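Local coordinates for protein endopolygalacturonase (Chondrostereum purpureum, PDB 1K5C) that probably hydrolyses the 1,4-alpha-D-galacturonosyl links of polygalacturonan, as an endo-acting member of glycoside hydrolase family 28, at residues 49-54 with 75-80; 115-120 with 138-143. All coordinates share one frame; numbering follows the deposited sequence.

Contact 1. Residues 49-54 with 75-80; sequences ITFAKT and HIFDGN
The F51 and F77 rings meet at their edges, CE1 of F51 lying 4.1 Å from CD2 of F77, each close to the plane of the other ring. D78 O also sits at the edge of the F51 ring, whereas CD1 of I49 comes to the F77 ring obliquely. F100 packs edge-to-face with F51 and F112 with F77, so both rings are buried inside the coil. Both phenylalanines hold CG anti to the carbonyl carbon (chi1 -70° in F51, -66° in F77), which lays the side chains alongside, pointing the same way. The backbones pair as parallel strands: I49 N donates to I76 O, D78 N to I49 O at 2.8 Å, and F51 N to D78 O. On the other face T50 and D78 run side by side, with OG1 of T50 4.0 Å from CB of D78. Beyond the end of strand 76-78, N80 ND2 reaches back to F51 O at 3.0 Å along a straight N-H (179°), in the plane of its own amide but well above the carbonyl plane. An Asx turn, N80 N to D78 OD1 at 3.0 Å, steadies the residue that makes this bond. A water lies within hydrogen-bonding reach of F51 O and G79 O, though other acceptors may compete for its protons. Polar bonding thus outlasts strand pairing between neighbouring coils, while the aromatic face is held by apolar packing.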
# COMPACT_ATOMS: atom_id res chain seq x y z
N ILE A 49 10.81 9.71 16.39
CA ILE A 49 11.95 10.11 15.53
C ILE A 49 11.44 11.08 14.49
O ILE A 49 10.54 10.76 13.72
CB ILE A 49 12.63 8.87 14.93
CG1 ILE A 49 13.17 7.97 16.08
CG2 ILE A 49 13.77 9.31 14.01
CD1 ILE A 49 13.70 6.66 15.64
N THR A 50 11.99 12.28 14.53
CA THR A 50 11.58 13.38 13.63
C THR A 50 12.65 13.59 12.58
O THR A 50 13.85 13.62 12.91
CB THR A 50 11.33 14.66 14.46
OG1 THR A 50 10.27 14.41 15.39
CG2 THR A 50 10.91 15.84 13.58
N PHE A 51 12.25 13.77 11.32
CA PHE A 51 13.21 13.90 10.22
C PHE A 51 13.19 15.36 9.75
O PHE A 51 12.19 15.86 9.19
CB PHE A 51 12.82 12.97 9.08
CG PHE A 51 13.03 11.52 9.46
CD1 PHE A 51 12.18 10.85 10.36
CD2 PHE A 51 14.10 10.79 8.89
CE1 PHE A 51 12.40 9.54 10.71
CE2 PHE A 51 14.29 9.45 9.23
CZ PHE A 51 13.43 8.83 10.15
N ALA A 52 14.29 16.08 10.02
CA ALA A 52 14.40 17.47 9.57
C ALA A 52 14.27 17.52 8.06
O ALA A 52 14.64 16.58 7.33
CB ALA A 52 15.75 18.04 10.03
N LYS A 53 13.81 18.67 7.54
CA LYS A 53 13.67 18.81 6.08
C LYS A 53 15.02 18.53 5.41
O LYS A 53 16.07 19.07 5.81
CB LYS A 53 13.16 20.20 5.70
CG LYS A 53 12.74 20.25 4.23
CD LYS A 53 12.08 21.53 3.83
CE LYS A 53 11.71 21.52 2.34
NZ LYS A 53 11.02 22.78 1.94
N THR A 54 14.98 17.70 4.37
CA THR A 54 16.19 17.16 3.77
C THR A 54 16.10 17.22 2.25
O THR A 54 15.01 17.23 1.67
CB THR A 54 16.40 15.72 4.26
OG1 THR A 54 17.72 15.29 3.85
CG2 THR A 54 15.35 14.74 3.75
N HIS A 75 4.98 4.78 19.15
CA HIS A 75 5.80 5.93 18.76
C HIS A 75 5.67 6.25 17.27
O HIS A 75 5.08 5.50 16.49
CB HIS A 75 7.26 5.70 19.18
CG HIS A 75 7.38 5.74 20.66
ND1 HIS A 75 7.36 6.90 21.38
CD2 HIS A 75 7.49 4.70 21.54
CE1 HIS A 75 7.44 6.60 22.69
NE2 HIS A 75 7.55 5.33 22.79
N ILE A 76 6.22 7.44 16.94
CA ILE A 76 6.00 8.08 15.63
C ILE A 76 7.31 8.31 14.90
O ILE A 76 8.30 8.78 15.52
CB ILE A 76 5.31 9.44 15.87
CG1 ILE A 76 3.91 9.27 16.50
CG2 ILE A 76 5.23 10.26 14.59
CD1 ILE A 76 3.33 10.56 17.00
N PHE A 77 7.28 8.02 13.61
CA PHE A 77 8.28 8.52 12.64
C PHE A 77 7.64 9.71 11.94
O PHE A 77 6.64 9.54 11.23
CB PHE A 77 8.60 7.45 11.59
CG PHE A 77 9.30 6.22 12.10
CD1 PHE A 77 8.55 5.13 12.59
CD2 PHE A 77 10.68 6.11 12.10
CE1 PHE A 77 9.21 3.98 13.04
CE2 PHE A 77 11.31 4.96 12.53
CZ PHE A 77 10.58 3.87 12.99
N ASP A 78 8.16 10.92 12.20
CA ASP A 78 7.55 12.17 11.69
C ASP A 78 8.35 12.65 10.47
O ASP A 78 9.52 13.05 10.61
CB ASP A 78 7.54 13.19 12.80
CG ASP A 78 6.92 14.53 12.43
OD1 ASP A 78 6.60 14.76 11.26
OD2 ASP A 78 6.77 15.33 13.40
N GLY A 79 7.73 12.59 9.31
CA GLY A 79 8.38 12.94 8.07
C GLY A 79 8.30 14.42 7.70
O GLY A 79 8.86 14.83 6.65
N ASN A 80 7.63 15.26 8.50
CA ASN A 80 7.55 16.69 8.18
C ASN A 80 7.00 16.93 6.77
O ASN A 80 7.41 17.88 6.08
CB ASN A 80 8.92 17.39 8.37
CG ASN A 80 9.04 17.90 9.78
OD1 ASN A 80 8.17 18.60 10.28
ND2 ASN A 80 10.15 17.59 10.45
O HOH W 1 11.63 15.20 6.37

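Contact 2. Residues 115-120 with 138-143; sequences LNSPAQ and VDDFAG
D140 reaches back to S117 with both carboxylate oxygens. OD1 accepts from S117 N at 2.9 Å, on its syn side and 32° out of the carboxylate plane, while OD2 lies 2.7 Å from S117 OG. That hydroxyl is also 2.6 Å from A119 O, and which of the two takes its proton is not settled. Chi1 of -74° turns the D140 carboxylate away from its own carbonyl carbon and toward S117. With an alanine here, S117 N would probably lose its acceptor and the S117 hydroxyl would keep only A119 O of the two oxygens it now meets. One residue earlier, N116 N donates to D139 O at 2.9 Å. Water joins the N116 side chain: one molecule accepts from A142 N and lies within hydrogen-bonding reach of N116 OD1 and D139 OD1, though other acceptors may compete for its protons. D139 OD1 takes F141 N in an Asx turn. L115 CD1 rests 3.5 Å from D139 O. The loop leaving strand 108-115 is fastened by backbone and side-chain acceptors to the turn ending strand 130-139, a junction between successive coils of the parallel beta-helix characteristic of family 28, close to galacturonate-binding N151.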
# COMPACT_ATOMS: atom_id res chain seq x y z
N LEU A 115 3.89 9.55 10.50
CA LEU A 115 3.13 10.81 10.49
C LEU A 115 3.68 11.71 9.37
O LEU A 115 4.89 12.02 9.34
CB LEU A 115 3.31 11.50 11.83
CG LEU A 115 2.68 12.90 11.95
CD1 LEU A 115 1.14 12.85 11.82
CD2 LEU A 115 3.05 13.53 13.28
N ASN A 116 2.81 12.12 8.46
CA ASN A 116 3.18 13.13 7.45
C ASN A 116 4.44 12.74 6.64
O ASN A 116 5.44 13.46 6.60
CB ASN A 116 3.28 14.51 8.09
CG ASN A 116 1.96 14.89 8.73
OD1 ASN A 116 0.88 14.47 8.24
ND2 ASN A 116 2.03 15.68 9.79
N SER A 117 4.35 11.60 5.95
CA SER A 117 5.39 11.27 4.99
C SER A 117 5.43 12.33 3.87
O SER A 117 4.41 12.84 3.45
CB SER A 117 5.15 9.87 4.41
OG SER A 117 3.89 9.77 3.73
N PRO A 118 6.65 12.61 3.33
CA PRO A 118 6.72 13.55 2.19
C PRO A 118 5.91 13.06 1.01
O PRO A 118 5.26 13.89 0.34
CB PRO A 118 8.22 13.66 1.90
CG PRO A 118 8.86 13.45 3.29
CD PRO A 118 7.99 12.32 3.90
N ALA A 119 5.97 11.77 0.72
CA ALA A 119 5.18 11.15 -0.38
C ALA A 119 4.94 9.70 0.08
O ALA A 119 4.34 9.49 1.14
CB ALA A 119 5.85 11.35 -1.73
N GLN A 120 5.41 8.71 -0.67
CA GLN A 120 5.06 7.34 -0.34
C GLN A 120 5.63 6.99 1.04
O GLN A 120 6.79 7.29 1.36
CB GLN A 120 5.63 6.35 -1.39
CG GLN A 120 4.99 6.50 -2.78
CD GLN A 120 5.67 7.56 -3.66
OE1 GLN A 120 6.40 8.42 -3.20
NE2 GLN A 120 5.34 7.56 -4.96
N VAL A 138 -0.52 4.96 9.22
CA VAL A 138 0.06 5.99 8.34
C VAL A 138 -0.92 7.16 8.42
O VAL A 138 -2.01 7.11 7.84
CB VAL A 138 0.25 5.50 6.90
CG1 VAL A 138 0.73 6.67 6.03
CG2 VAL A 138 1.24 4.34 6.88
N ASP A 139 -0.55 8.18 9.20
CA ASP A 139 -1.39 9.36 9.36
C ASP A 139 -0.81 10.48 8.49
O ASP A 139 0.08 11.22 8.91
CB ASP A 139 -1.50 9.81 10.81
CG ASP A 139 -2.43 10.97 10.97
OD1 ASP A 139 -2.79 11.62 9.97
OD2 ASP A 139 -2.82 11.25 12.14
N ASP A 140 -1.36 10.56 7.25
CA ASP A 140 -1.09 11.65 6.35
C ASP A 140 -2.34 12.52 6.16
O ASP A 140 -2.49 13.23 5.17
CB ASP A 140 -0.56 11.16 4.99
CG ASP A 140 0.84 10.68 5.07
OD1 ASP A 140 1.58 10.89 6.02
OD2 ASP A 140 1.24 10.00 4.02
N PHE A 141 -3.23 12.52 7.16
CA PHE A 141 -4.48 13.29 7.05
C PHE A 141 -4.22 14.77 6.75
O PHE A 141 -5.01 15.41 6.03
CB PHE A 141 -5.26 13.12 8.37
CG PHE A 141 -6.56 13.90 8.34
CD1 PHE A 141 -7.65 13.45 7.56
CD2 PHE A 141 -6.72 15.05 9.05
CE1 PHE A 141 -8.83 14.18 7.53
CE2 PHE A 141 -7.91 15.78 8.99
CZ PHE A 141 -8.96 15.33 8.22
N ALA A 142 -3.16 15.37 7.33
CA ALA A 142 -2.86 16.76 7.09
C ALA A 142 -2.69 17.04 5.61
O ALA A 142 -2.86 18.20 5.16
CB ALA A 142 -1.60 17.15 7.87
N GLY A 143 -2.31 16.04 4.82
CA GLY A 143 -2.15 16.19 3.37
C GLY A 143 -3.46 16.49 2.64
O GLY A 143 -3.42 16.86 1.45
O HOH W 2 -1.55 14.11 9.39

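Contact 1 and contact 2 follow one another along the chain, their centres 11 Å apart, and join successive coils of one parallel beta-helix. Residues 75-80 lie beside L115, the first residue of contact 2: F77 O and L115 N are 2.8 Å apart and G79 N and L115 O 2.9 Å, both probable hydrogen bonds. Packing reinforces the joint, with CG2 of I76 3.6 Å from CB of L115. Only contact 2 comes near the substrate groove: the side chain of A119 is about 4 Å from that of N151, and that of D140 about 8 Å from that of D173, both known to bind galacturonate, although none is bound here. Contact 1 lies away from them.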